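Local coordinates for protein DNA polymerase III subunit beta (Helicobacter pylori 26695, PDB 4S3I) that forms a sliding clamp on DNA that tethers DNA polymerases and other proteins to it and so confers processivity on replication, at residues S33-V39 and G68-G74; L46-D50 and F117-P121; S258-G262 and L312-F318; S347-Q353 and I367-P373; S221-A226 and F236-I240. One frame throughout, in Å; residues are numbered along the deposited sequence.

Contact 1. Residues S33-V39 and G68-G74; sequences SHIHLEV and GVGTING
G68 O accepts from V39 N at 2.9 Å in the antiparallel pairing of strands 34-39 and 68-73; the latter is one of the two outermost strands of its sheet within this chain. Next, V69 sets CG1 beside the E38 side chain, the two lying side by side and pointing the same way, with CG1 3.6 Å from E38 OE2. G70 pairs with L37 through two backbone bonds, L37 N to G70 O being 2.7 Å, and its carbonyl oxygen sits over one face of the H36 ring. T71 holds OG1 between its backbone N and carbonyl carbon (chi1 82°), which places it at the edge of the H34 imidazole, 2.9 Å from H34 ND1; either atom could be the donor. I72 exchanges backbone bonds with I35, and its CG2 lies 4.0 Å from L37 CD1 on the face that also carries I35. The peptide joining I72 to N73 lies over the H34 ring, N73 N 3.3 Å above the plane, while F112 also stacks on this ring. N73 then caps the following helix, OD1 accepting from K76 N, and G74 N donates to S33 O at 3.0 Å. The edge bond and the peptide over one face fix the rotation of H34; the buried T71 hydroxyl is gripped by F112 N and H34 ND1, and S33 O ties the first residue of helix 74-82 to the residue just before strand 34-39.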
# COMPACT_ATOMS: atom_id res chain seq x y z
N SER A 33 17.11 -19.52 -0.62
CA SER A 33 17.10 -18.05 -0.58
C SER A 33 18.13 -17.44 -1.54
O SER A 33 18.30 -16.21 -1.58
CB SER A 33 17.38 -17.55 0.84
OG SER A 33 18.73 -17.76 1.20
N HIS A 34 18.81 -18.31 -2.30
CA HIS A 34 19.94 -17.90 -3.12
C HIS A 34 19.68 -17.92 -4.63
O HIS A 34 18.94 -18.76 -5.15
CB HIS A 34 21.17 -18.78 -2.82
CG HIS A 34 21.99 -18.30 -1.68
ND1 HIS A 34 23.37 -18.34 -1.68
CD2 HIS A 34 21.63 -17.75 -0.49
CE1 HIS A 34 23.82 -17.84 -0.54
NE2 HIS A 34 22.79 -17.48 0.19
N ILE A 35 20.34 -16.99 -5.32
CA ILE A 35 20.37 -16.94 -6.77
C ILE A 35 21.68 -17.56 -7.27
O ILE A 35 22.76 -17.24 -6.77
CB ILE A 35 20.25 -15.50 -7.27
CG1 ILE A 35 18.84 -14.98 -7.00
CG2 ILE A 35 20.59 -15.41 -8.75
CD1 ILE A 35 18.67 -13.45 -7.18
N HIS A 36 21.57 -18.47 -8.25
CA HIS A 36 22.74 -19.07 -8.89
C HIS A 36 23.24 -18.10 -9.96
O HIS A 36 22.45 -17.53 -10.74
CB HIS A 36 22.35 -20.42 -9.50
CG HIS A 36 23.48 -21.15 -10.15
ND1 HIS A 36 23.90 -20.87 -11.44
CD2 HIS A 36 24.24 -22.19 -9.73
CE1 HIS A 36 24.89 -21.70 -11.76
NE2 HIS A 36 25.10 -22.51 -10.74
N LEU A 37 24.55 -17.90 -10.00
CA LEU A 37 25.14 -16.98 -10.97
C LEU A 37 26.09 -17.77 -11.87
O LEU A 37 26.81 -18.65 -11.40
CB LEU A 37 25.94 -15.88 -10.26
CG LEU A 37 25.23 -14.99 -9.25
CD1 LEU A 37 26.23 -14.02 -8.62
CD2 LEU A 37 24.09 -14.23 -9.92
N GLU A 38 26.08 -17.45 -13.16
CA GLU A 38 27.02 -18.09 -14.09
C GLU A 38 27.48 -17.11 -15.16
O GLU A 38 26.65 -16.51 -15.85
CB GLU A 38 26.40 -19.33 -14.73
CG GLU A 38 27.27 -19.94 -15.83
CD GLU A 38 27.08 -21.44 -15.99
OE1 GLU A 38 25.94 -21.93 -15.80
OE2 GLU A 38 28.07 -22.14 -16.32
N VAL A 39 28.79 -16.94 -15.28
CA VAL A 39 29.32 -16.06 -16.33
C VAL A 39 29.77 -16.94 -17.48
O VAL A 39 30.63 -17.81 -17.30
CB VAL A 39 30.47 -15.17 -15.82
CG1 VAL A 39 30.97 -14.28 -16.95
CG2 VAL A 39 30.00 -14.30 -14.64
N GLY A 68 32.90 -18.25 -14.62
CA GLY A 68 32.69 -19.22 -13.56
C GLY A 68 31.30 -19.11 -12.94
O GLY A 68 30.46 -18.34 -13.40
N VAL A 69 31.07 -19.88 -11.87
CA VAL A 69 29.76 -19.94 -11.23
C VAL A 69 29.85 -19.60 -9.75
O VAL A 69 30.92 -19.72 -9.15
CB VAL A 69 29.15 -21.34 -11.37
CG1 VAL A 69 28.84 -21.64 -12.83
CG2 VAL A 69 30.10 -22.39 -10.80
N GLY A 70 28.73 -19.20 -9.16
CA GLY A 70 28.64 -18.92 -7.73
C GLY A 70 27.18 -18.77 -7.33
O GLY A 70 26.29 -18.95 -8.16
N THR A 71 26.91 -18.46 -6.06
CA THR A 71 25.54 -18.21 -5.59
C THR A 71 25.56 -17.06 -4.61
O THR A 71 26.60 -16.77 -4.03
CB THR A 71 24.93 -19.40 -4.83
OG1 THR A 71 25.39 -19.38 -3.47
CG2 THR A 71 25.31 -20.73 -5.48
N ILE A 72 24.41 -16.43 -4.40
CA ILE A 72 24.32 -15.31 -3.48
C ILE A 72 22.88 -15.16 -3.01
O ILE A 72 21.94 -15.45 -3.76
CB ILE A 72 24.83 -14.00 -4.16
CG1 ILE A 72 24.93 -12.85 -3.17
CG2 ILE A 72 23.97 -13.64 -5.39
CD1 ILE A 72 25.19 -11.49 -3.82
N ASN A 73 22.72 -14.74 -1.76
CA ASN A 73 21.39 -14.44 -1.22
C ASN A 73 20.70 -13.37 -2.06
O ASN A 73 21.18 -12.23 -2.14
CB ASN A 73 21.49 -13.98 0.23
CG ASN A 73 20.13 -13.77 0.87
OD1 ASN A 73 19.53 -12.72 0.74
ND2 ASN A 73 19.64 -14.80 1.57
N GLY A 74 19.59 -13.73 -2.69
CA GLY A 74 18.93 -12.83 -3.64
C GLY A 74 18.34 -11.58 -3.03
O GLY A 74 18.34 -10.51 -3.65
O HOH W 1 16.79 -14.07 -0.61

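Contact 2. Residues L46-D50 and F117-P121; sequences LKASD and FPEFP
F117 turns one edge of its ring toward the backbone of strand 46-49: A48 CA lies near the ring plane, 4.1 Å from F117 CZ, and K47 O approaches the same CZ obliquely at 3.2 Å. S49 OG also comes up obliquely to F117 CE1. The second ring, F120, is met at an angle by the aliphatic part of K47, with K47 CD 3.7 Å from F120 CD1, and S49 OG is again oblique to it. F120 is further held by F236, whose ring packs edge-to-face with it, and F117 meets H36 with the planes at about 50°. K47 thus touches both phenylalanines. Its CG is turned between the backbone N and the carbonyl carbon (chi1 70°), which carries the chain toward the two rings, and from there it slides past each ring in the opposite direction to theirs, CG meeting F117 CE1 at 4.0 Å. P118 lays CG 3.6 Å from S49 O. The direct contact contains no hydrogen bond; one water bridges instead, 2.8 Å from S49 OG, and donating to D50 O and E119 O. This is where the linker that leads from the N-terminal to the central domain crosses the strand, the two directions 96° apart. The chemistry is chiefly van der Waals: F117 meets backbone atoms, both rings meet lysine methylenes, and the polar link between linker and strand end is made through water.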
# COMPACT_ATOMS: atom_id res chain seq x y z
N LEU A 46 21.43 -15.46 -14.27
CA LEU A 46 20.99 -15.46 -12.89
C LEU A 46 19.77 -16.37 -12.85
O LEU A 46 18.85 -16.21 -13.66
CB LEU A 46 20.64 -14.03 -12.45
CG LEU A 46 21.68 -12.93 -12.66
CD1 LEU A 46 21.53 -12.29 -14.02
CD2 LEU A 46 21.60 -11.84 -11.58
N LYS A 47 19.76 -17.35 -11.95
CA LYS A 47 18.59 -18.21 -11.87
C LYS A 47 18.17 -18.57 -10.45
O LYS A 47 19.01 -18.74 -9.56
CB LYS A 47 18.75 -19.47 -12.73
CG LYS A 47 19.76 -20.48 -12.23
CD LYS A 47 19.62 -21.76 -13.05
CE LYS A 47 20.69 -22.79 -12.68
NZ LYS A 47 22.02 -22.47 -13.28
N ALA A 48 16.86 -18.64 -10.26
CA ALA A 48 16.26 -19.03 -8.98
C ALA A 48 15.16 -20.03 -9.28
O ALA A 48 14.21 -19.72 -10.00
CB ALA A 48 15.70 -17.81 -8.28
N SER A 49 15.28 -21.23 -8.72
CA SER A 49 14.32 -22.29 -9.02
C SER A 49 14.24 -23.32 -7.90
O SER A 49 15.15 -23.43 -7.07
CB SER A 49 14.70 -23.00 -10.32
OG SER A 49 15.83 -23.83 -10.16
N ASP A 50 13.14 -24.07 -7.88
CA ASP A 50 13.06 -25.27 -7.07
C ASP A 50 12.42 -26.36 -7.92
O ASP A 50 12.34 -26.22 -9.14
CB ASP A 50 12.28 -25.03 -5.76
CG ASP A 50 10.90 -24.42 -5.99
OD1 ASP A 50 10.17 -24.88 -6.90
OD2 ASP A 50 10.54 -23.48 -5.26
N PHE A 117 22.61 -26.50 -5.78
CA PHE A 117 21.58 -25.75 -6.47
C PHE A 117 20.84 -26.69 -7.43
O PHE A 117 21.46 -27.49 -8.13
CB PHE A 117 22.18 -24.55 -7.21
CG PHE A 117 21.24 -23.39 -7.35
CD1 PHE A 117 20.42 -23.29 -8.46
CD2 PHE A 117 21.20 -22.39 -6.38
CE1 PHE A 117 19.55 -22.22 -8.60
CE2 PHE A 117 20.34 -21.32 -6.51
CZ PHE A 117 19.50 -21.23 -7.62
N PRO A 118 19.50 -26.62 -7.43
CA PRO A 118 18.68 -27.57 -8.20
C PRO A 118 18.94 -27.44 -9.70
O PRO A 118 19.18 -26.34 -10.19
CB PRO A 118 17.24 -27.12 -7.90
CG PRO A 118 17.34 -26.30 -6.63
CD PRO A 118 18.68 -25.64 -6.70
N GLU A 119 18.89 -28.56 -10.42
CA GLU A 119 19.06 -28.54 -11.86
C GLU A 119 17.90 -27.78 -12.50
O GLU A 119 16.73 -28.03 -12.18
CB GLU A 119 19.11 -29.96 -12.41
CG GLU A 119 20.22 -30.20 -13.42
CD GLU A 119 19.95 -31.40 -14.34
OE1 GLU A 119 18.96 -32.13 -14.11
OE2 GLU A 119 20.73 -31.59 -15.30
N PHE A 120 18.21 -26.83 -13.38
CA PHE A 120 17.18 -26.14 -14.14
C PHE A 120 16.76 -27.07 -15.29
O PHE A 120 17.59 -27.45 -16.11
CB PHE A 120 17.72 -24.84 -14.70
CG PHE A 120 16.65 -23.86 -15.09
CD1 PHE A 120 16.29 -22.83 -14.23
CD2 PHE A 120 15.99 -23.97 -16.31
CE1 PHE A 120 15.30 -21.93 -14.58
CE2 PHE A 120 15.00 -23.08 -16.67
CZ PHE A 120 14.65 -22.05 -15.80
N PRO A 121 15.48 -27.44 -15.34
CA PRO A 121 15.00 -28.49 -16.25
C PRO A 121 14.95 -28.08 -17.73
O PRO A 121 14.72 -26.91 -18.04
CB PRO A 121 13.57 -28.73 -15.76
CG PRO A 121 13.15 -27.39 -15.20
CD PRO A 121 14.39 -26.84 -14.55
O HOH W 2 14.78 -26.44 -10.43

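Contact 3. Residues S258-G262 and L312-F318; sequences SFTLG and LDIEKAF
F259 is the tight point of this contact, pushing its ring from strand 258-262 into the curl of segment 312-318. I314 meets it most closely, CG1 lying 3.4 Å from F259 CE1 and CD1 3.5 Å from F259 CZ, the side chains crossing at about a right angle. L312 comes in on the CD1 side of the ring, its own CD1 4.0 Å from F259 CD1, and the same methyl touches L261 CD2 at 4.0 Å. With CG beside its backbone N (chi1 -47°), F259 sends the ring out between these aliphatic groups. Packing is slacker toward F318: the two rings are oblique, planes at 51° and centroids 5.9 Å apart. On the outer side, T260 and D313 are exposed and add little, although D313 O lies at the edge of the F259 ring. No hydrogen bond joins the segments; the grip is chiefly apolar. Strand 257-262 is an outermost strand of its sheet within this chain and pairs with 338-343, where L261 packs on F339 and L341. F259, L312 and I314 all rest on L284 of strand 279-284, whose sheet F318 enters, so the segment bridges that four-strand sheet and the sheet shared with the central domain.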
# COMPACT_ATOMS: atom_id res chain seq x y z
N SER A 258 -31.54 -12.70 -23.84
CA SER A 258 -30.24 -12.04 -23.93
C SER A 258 -30.40 -10.51 -23.96
O SER A 258 -31.00 -9.96 -24.88
CB SER A 258 -29.49 -12.48 -25.17
OG SER A 258 -29.15 -13.86 -25.10
N PHE A 259 -29.86 -9.83 -22.95
CA PHE A 259 -29.96 -8.37 -22.87
C PHE A 259 -28.63 -7.68 -23.13
O PHE A 259 -27.61 -8.06 -22.56
CB PHE A 259 -30.46 -7.97 -21.49
CG PHE A 259 -31.65 -8.76 -21.02
CD1 PHE A 259 -32.90 -8.59 -21.61
CD2 PHE A 259 -31.53 -9.65 -19.96
CE1 PHE A 259 -34.01 -9.30 -21.15
CE2 PHE A 259 -32.64 -10.37 -19.48
CZ PHE A 259 -33.88 -10.19 -20.08
N THR A 260 -28.63 -6.66 -23.99
CA THR A 260 -27.43 -5.85 -24.23
C THR A 260 -27.51 -4.64 -23.29
O THR A 260 -28.44 -3.84 -23.38
CB THR A 260 -27.34 -5.42 -25.69
OG1 THR A 260 -27.29 -6.59 -26.52
CG2 THR A 260 -26.09 -4.57 -25.94
N LEU A 261 -26.56 -4.53 -22.37
CA LEU A 261 -26.64 -3.56 -21.26
C LEU A 261 -25.36 -2.74 -21.14
O LEU A 261 -24.32 -3.11 -21.69
CB LEU A 261 -26.90 -4.31 -19.96
CG LEU A 261 -28.16 -5.19 -19.97
CD1 LEU A 261 -28.10 -6.26 -18.89
CD2 LEU A 261 -29.43 -4.32 -19.80
N GLY A 262 -25.41 -1.63 -20.40
CA GLY A 262 -24.27 -0.74 -20.28
C GLY A 262 -23.29 -1.21 -19.21
O GLY A 262 -23.67 -1.35 -18.03
N LEU A 312 -35.49 -3.23 -23.82
CA LEU A 312 -35.22 -4.65 -23.74
C LEU A 312 -36.46 -5.44 -24.20
O LEU A 312 -37.59 -5.01 -23.97
CB LEU A 312 -34.85 -5.04 -22.31
CG LEU A 312 -33.65 -4.30 -21.69
CD1 LEU A 312 -33.35 -4.88 -20.30
CD2 LEU A 312 -32.42 -4.38 -22.60
N ASP A 313 -36.25 -6.59 -24.85
CA ASP A 313 -37.37 -7.46 -25.20
C ASP A 313 -37.92 -8.14 -23.94
O ASP A 313 -37.63 -9.31 -23.66
CB ASP A 313 -36.96 -8.50 -26.25
CG ASP A 313 -38.11 -9.42 -26.65
OD1 ASP A 313 -37.84 -10.60 -26.98
OD2 ASP A 313 -39.28 -8.97 -26.63
N ILE A 314 -38.71 -7.39 -23.19
CA ILE A 314 -39.22 -7.79 -21.89
C ILE A 314 -40.68 -7.33 -21.79
O ILE A 314 -40.97 -6.14 -21.92
CB ILE A 314 -38.40 -7.14 -20.75
CG1 ILE A 314 -37.04 -7.82 -20.60
CG2 ILE A 314 -39.17 -7.15 -19.43
CD1 ILE A 314 -36.74 -8.32 -19.20
N GLU A 315 -41.60 -8.27 -21.57
CA GLU A 315 -43.01 -7.92 -21.51
C GLU A 315 -43.48 -7.82 -20.06
O GLU A 315 -44.64 -7.51 -19.79
CB GLU A 315 -43.87 -8.92 -22.29
CG GLU A 315 -44.60 -8.30 -23.48
CD GLU A 315 -45.58 -7.20 -23.07
OE1 GLU A 315 -45.24 -6.01 -23.23
OE2 GLU A 315 -46.69 -7.54 -22.59
N LYS A 316 -42.56 -8.07 -19.14
CA LYS A 316 -42.84 -8.03 -17.71
C LYS A 316 -41.51 -8.18 -16.97
O LYS A 316 -40.64 -8.93 -17.42
CB LYS A 316 -43.78 -9.17 -17.31
CG LYS A 316 -43.24 -10.56 -17.66
CD LYS A 316 -44.23 -11.65 -17.30
CE LYS A 316 -43.65 -13.04 -17.55
NZ LYS A 316 -42.62 -13.41 -16.55
N ALA A 317 -41.37 -7.49 -15.85
CA ALA A 317 -40.10 -7.42 -15.11
C ALA A 317 -39.39 -8.77 -14.90
O ALA A 317 -40.02 -9.76 -14.52
CB ALA A 317 -40.30 -6.69 -13.78
N PHE A 318 -38.09 -8.79 -15.17
CA PHE A 318 -37.26 -9.97 -14.92
C PHE A 318 -36.45 -9.72 -13.65
O PHE A 318 -35.75 -8.70 -13.55
CB PHE A 318 -36.36 -10.23 -16.13
CG PHE A 318 -35.47 -11.45 -15.99
CD1 PHE A 318 -35.98 -12.73 -16.20
CD2 PHE A 318 -34.12 -11.31 -15.70
CE1 PHE A 318 -35.17 -13.85 -16.09
CE2 PHE A 318 -33.29 -12.43 -15.59
CZ PHE A 318 -33.82 -13.70 -15.78

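Contact 4. Residues S347-Q353 and I367-P373; sequences SSPFLIQ and ISTLMMP
Two antiparallel strands from the C-terminal domain of the beta-clamp fold, 350-353 and 368-371, pair here in the sheet that continues into strand 179-185 of the central domain. F350 and M371 form one hydrogen-bonded pair, with F350 N to M371 O at 2.9 Å and M371 N to F350 O at 2.8 Å. I352 and T369 form the next, I352 N to T369 O being 2.7 Å. On the face of F350, I352, T369 and M371, toward helix 324-332, the F350 ring receives M371 CB over one face, a CH-pi contact 4.2 Å from the centroid. M371 SD is oblique to the ring, a Met-aromatic contact, and its chain bends at the last torsion (chi3 59°) to bring CE within 3.4 Å of F350 CZ. P373 sits at the ring edge, with CA in its plane, and packs CG and CD against S348 O. The other face carries L351 and L370; L351 CD1 is 3.9 Å from L370 CB, and L370 CD1 reaches back to P349 CB. At the far end, Q353 OE1 is taken by R342, while Q353 NE2 donates to S368 OG at 3.0 Å, with the hydroxyl oxygen only 7° out of the Q353 amide plane.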
# COMPACT_ATOMS: atom_id res chain seq x y z
N SER A 347 -33.37 -19.04 -11.35
CA SER A 347 -32.66 -19.99 -10.49
C SER A 347 -31.55 -20.69 -11.28
O SER A 347 -30.79 -21.49 -10.72
CB SER A 347 -33.64 -21.03 -9.94
OG SER A 347 -34.35 -21.65 -11.00
N SER A 348 -31.47 -20.39 -12.57
CA SER A 348 -30.50 -21.01 -13.48
C SER A 348 -29.26 -20.15 -13.69
O SER A 348 -29.33 -18.93 -13.63
CB SER A 348 -31.15 -21.32 -14.84
OG SER A 348 -32.04 -22.41 -14.74
N PRO A 349 -28.11 -20.81 -13.96
CA PRO A 349 -26.86 -20.12 -14.28
C PRO A 349 -27.05 -19.12 -15.42
O PRO A 349 -27.79 -19.40 -16.37
CB PRO A 349 -25.95 -21.25 -14.75
CG PRO A 349 -26.43 -22.45 -13.99
CD PRO A 349 -27.92 -22.27 -13.82
N PHE A 350 -26.39 -17.97 -15.33
CA PHE A 350 -26.46 -17.00 -16.40
C PHE A 350 -25.07 -16.60 -16.87
O PHE A 350 -24.09 -16.81 -16.17
CB PHE A 350 -27.24 -15.75 -15.96
CG PHE A 350 -26.63 -15.04 -14.78
CD1 PHE A 350 -25.74 -13.98 -14.97
CD2 PHE A 350 -26.97 -15.40 -13.49
CE1 PHE A 350 -25.20 -13.30 -13.86
CE2 PHE A 350 -26.43 -14.74 -12.39
CZ PHE A 350 -25.55 -13.68 -12.58
N LEU A 351 -25.01 -15.99 -18.05
CA LEU A 351 -23.75 -15.75 -18.71
C LEU A 351 -23.54 -14.26 -18.90
O LEU A 351 -24.48 -13.53 -19.21
CB LEU A 351 -23.75 -16.45 -20.09
CG LEU A 351 -22.41 -16.54 -20.84
CD1 LEU A 351 -21.53 -17.61 -20.20
CD2 LEU A 351 -22.59 -16.81 -22.33
N ILE A 352 -22.30 -13.81 -18.70
CA ILE A 352 -21.92 -12.43 -19.02
C ILE A 352 -20.81 -12.47 -20.05
O ILE A 352 -19.83 -13.19 -19.87
CB ILE A 352 -21.46 -11.67 -17.74
CG1 ILE A 352 -22.66 -11.39 -16.84
CG2 ILE A 352 -20.76 -10.36 -18.10
CD1 ILE A 352 -22.30 -10.86 -15.47
N GLN A 353 -20.95 -11.72 -21.13
CA GLN A 353 -19.91 -11.71 -22.16
C GLN A 353 -19.91 -10.39 -22.90
O GLN A 353 -20.82 -9.57 -22.73
CB GLN A 353 -20.06 -12.90 -23.12
CG GLN A 353 -21.26 -12.83 -24.03
CD GLN A 353 -21.49 -14.12 -24.82
OE1 GLN A 353 -22.44 -14.23 -25.58
NE2 GLN A 353 -20.61 -15.11 -24.62
N ILE A 367 -13.40 -12.93 -22.91
CA ILE A 367 -13.74 -13.83 -21.81
C ILE A 367 -15.24 -13.76 -21.56
O ILE A 367 -15.83 -12.67 -21.59
CB ILE A 367 -12.98 -13.42 -20.51
CG1 ILE A 367 -11.57 -14.05 -20.47
CG2 ILE A 367 -13.72 -13.89 -19.27
CD1 ILE A 367 -10.73 -13.82 -21.70
N SER A 368 -15.86 -14.91 -21.33
CA SER A 368 -17.26 -15.00 -20.96
C SER A 368 -17.28 -15.59 -19.57
O SER A 368 -16.44 -16.44 -19.26
CB SER A 368 -18.02 -15.92 -21.93
OG SER A 368 -17.95 -15.43 -23.25
N THR A 369 -18.23 -15.17 -18.74
CA THR A 369 -18.34 -15.74 -17.40
C THR A 369 -19.74 -16.30 -17.16
O THR A 369 -20.75 -15.62 -17.37
CB THR A 369 -18.00 -14.71 -16.30
OG1 THR A 369 -16.69 -14.17 -16.52
CG2 THR A 369 -18.06 -15.38 -14.93
N LEU A 370 -19.78 -17.55 -16.70
CA LEU A 370 -21.03 -18.20 -16.33
C LEU A 370 -21.13 -18.21 -14.81
O LEU A 370 -20.19 -18.61 -14.13
CB LEU A 370 -21.07 -19.62 -16.88
CG LEU A 370 -22.33 -20.41 -16.51
CD1 LEU A 370 -23.51 -19.97 -17.38
CD2 LEU A 370 -22.11 -21.91 -16.60
N MET A 371 -22.27 -17.76 -14.27
CA MET A 371 -22.43 -17.59 -12.82
C MET A 371 -23.72 -18.21 -12.31
O MET A 371 -24.75 -18.16 -12.99
CB MET A 371 -22.47 -16.10 -12.47
CG MET A 371 -21.12 -15.46 -12.28
SD MET A 371 -21.28 -13.68 -12.43
CE MET A 371 -22.46 -13.33 -11.13
N MET A 372 -23.67 -18.76 -11.10
CA MET A 372 -24.87 -19.22 -10.41
C MET A 372 -25.54 -18.00 -9.76
O MET A 372 -24.87 -17.20 -9.11
CB MET A 372 -24.51 -20.22 -9.30
CG MET A 372 -23.80 -21.46 -9.79
SD MET A 372 -22.95 -22.36 -8.46
CE MET A 372 -24.31 -22.76 -7.36
N PRO A 373 -26.87 -17.86 -9.93
CA PRO A 373 -27.59 -16.74 -9.30
C PRO A 373 -27.87 -17.01 -7.83
O PRO A 373 -27.70 -18.15 -7.37
CB PRO A 373 -28.90 -16.70 -10.07
CG PRO A 373 -29.15 -18.16 -10.42
CD PRO A 373 -27.77 -18.68 -10.77
O HOH W 3 -16.97 -12.13 -18.17

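Contact 5. Residues S221-A226 and F236-I240; sequences SDGMLA and FTKLI
A226 and T237 bind each other twice through the backbone, A226 N to T237 O and T237 N to A226 O both being 2.9 Å. L239 N adds a third bond, 3.0 Å to M224 O. Within 221-226 the turn is tied down by side chains: D222 OD1 accepts from L225 N at 2.8 Å, nearly along its C-O axis, and from M224 N, which comes from above the carboxylate plane, making an Asx turn. S221 OG accepts from G223 N, an ST turn, and donates to L225 O. These bonds shape the tight bend that leads from strand 217-221 into the hairpin of strands 225-229 and 233-238 in the central domain, and positive phi at G223 (87°) suits glycine there. Outside the polar frame, L239 fills the inner side of the bend. Its CG stands anti to the carbonyl carbon (chi1 -59°), which directs both methyls at 221-226: CD1 touches S221 OG at 3.5 Å and G223 C, while CD2 meets A226 CB at 3.7 Å. On the other face, L225 CD2 rests on K238 CA at 3.6 Å and approaches the F236 ring obliquely. P121 and I123 pack on L225 from the interdomain linker.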
# COMPACT_ATOMS: atom_id res chain seq x y z
N SER A 221 5.33 -27.46 -23.58
CA SER A 221 5.04 -28.37 -22.49
C SER A 221 5.27 -29.82 -22.87
O SER A 221 5.06 -30.23 -24.02
CB SER A 221 3.60 -28.19 -22.00
OG SER A 221 3.33 -29.12 -20.97
N ASP A 222 5.72 -30.61 -21.89
CA ASP A 222 5.90 -32.04 -22.12
C ASP A 222 4.84 -32.83 -21.35
O ASP A 222 4.93 -34.06 -21.22
CB ASP A 222 7.31 -32.49 -21.74
CG ASP A 222 7.66 -32.23 -20.28
OD1 ASP A 222 6.89 -31.55 -19.58
OD2 ASP A 222 8.73 -32.71 -19.85
N GLY A 223 3.83 -32.12 -20.86
CA GLY A 223 2.76 -32.75 -20.11
C GLY A 223 3.09 -32.85 -18.63
O GLY A 223 2.26 -33.29 -17.83
N MET A 224 4.31 -32.45 -18.27
CA MET A 224 4.74 -32.48 -16.87
C MET A 224 5.15 -31.10 -16.39
O MET A 224 4.79 -30.68 -15.29
CB MET A 224 5.89 -33.49 -16.69
CG MET A 224 5.48 -34.92 -16.98
SD MET A 224 6.84 -36.09 -16.85
CE MET A 224 7.32 -35.85 -15.14
N LEU A 225 5.90 -30.39 -17.23
CA LEU A 225 6.30 -29.02 -16.96
C LEU A 225 5.82 -28.16 -18.12
O LEU A 225 5.63 -28.65 -19.23
CB LEU A 225 7.82 -28.90 -16.85
CG LEU A 225 8.56 -29.78 -15.84
CD1 LEU A 225 10.06 -29.56 -15.97
CD2 LEU A 225 8.12 -29.49 -14.41
N ALA A 226 5.62 -26.88 -17.85
CA ALA A 226 5.47 -25.91 -18.93
C ALA A 226 6.65 -24.96 -18.87
O ALA A 226 7.06 -24.52 -17.78
CB ALA A 226 4.17 -25.17 -18.81
N PHE A 236 9.85 -21.74 -15.97
CA PHE A 236 9.15 -23.02 -15.96
C PHE A 236 8.25 -23.17 -14.74
O PHE A 236 8.47 -22.55 -13.69
CB PHE A 236 10.11 -24.20 -16.04
CG PHE A 236 10.68 -24.62 -14.70
CD1 PHE A 236 10.04 -25.58 -13.92
CD2 PHE A 236 11.85 -24.04 -14.23
CE1 PHE A 236 10.56 -25.96 -12.68
CE2 PHE A 236 12.39 -24.42 -13.00
CZ PHE A 236 11.74 -25.38 -12.22
N THR A 237 7.23 -24.01 -14.88
CA THR A 237 6.41 -24.42 -13.75
C THR A 237 6.03 -25.87 -13.90
O THR A 237 5.82 -26.37 -15.01
CB THR A 237 5.12 -23.57 -13.61
OG1 THR A 237 4.34 -24.06 -12.51
CG2 THR A 237 4.28 -23.63 -14.89
N LYS A 238 5.97 -26.56 -12.77
CA LYS A 238 5.39 -27.89 -12.78
C LYS A 238 3.91 -27.69 -13.07
O LYS A 238 3.35 -26.64 -12.71
CB LYS A 238 5.59 -28.57 -11.43
CG LYS A 238 5.24 -30.04 -11.43
CD LYS A 238 5.16 -30.63 -10.02
CE LYS A 238 6.50 -30.64 -9.30
NZ LYS A 238 6.44 -31.42 -8.02
N LEU A 239 3.30 -28.65 -13.73
CA LEU A 239 1.87 -28.59 -14.01
C LEU A 239 1.11 -29.30 -12.89
O LEU A 239 1.66 -30.13 -12.16
CB LEU A 239 1.54 -29.28 -15.34
CG LEU A 239 2.20 -28.79 -16.62
CD1 LEU A 239 1.70 -29.57 -17.85
CD2 LEU A 239 1.97 -27.31 -16.81
N ILE A 240 -0.18 -28.97 -12.75
CA ILE A 240 -1.05 -29.74 -11.88
C ILE A 240 -1.52 -31.02 -12.57
O ILE A 240 -2.08 -30.97 -13.67
CB ILE A 240 -2.28 -28.93 -11.47
CG1 ILE A 240 -1.84 -27.66 -10.74
CG2 ILE A 240 -3.20 -29.77 -10.58
CD1 ILE A 240 -2.99 -26.76 -10.32

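Overall arrangement
From the N terminus, contact 1 closes first, bringing 33-39 and 68-74 together as neighbours after a detour through strands 43-49, 53-60 and 63-66. Contact 2 crosses it: 46-50 lies within that loop, while 117-121 follows it in the linker toward the central domain. The two touch, H36 pairing with K47 through the backbone. Contact 5 comes next in series, a short hairpin closure in the same sheet; F236 and L225 meet the linker residues of contact 2. On the far side of the chain from contacts 1 and 2, contact 3 ties strand 257-262 to the loop before strand 318-323, and contact 4, about 16 Å away between centres, closes the short loop between strands 350-354 and 368-371.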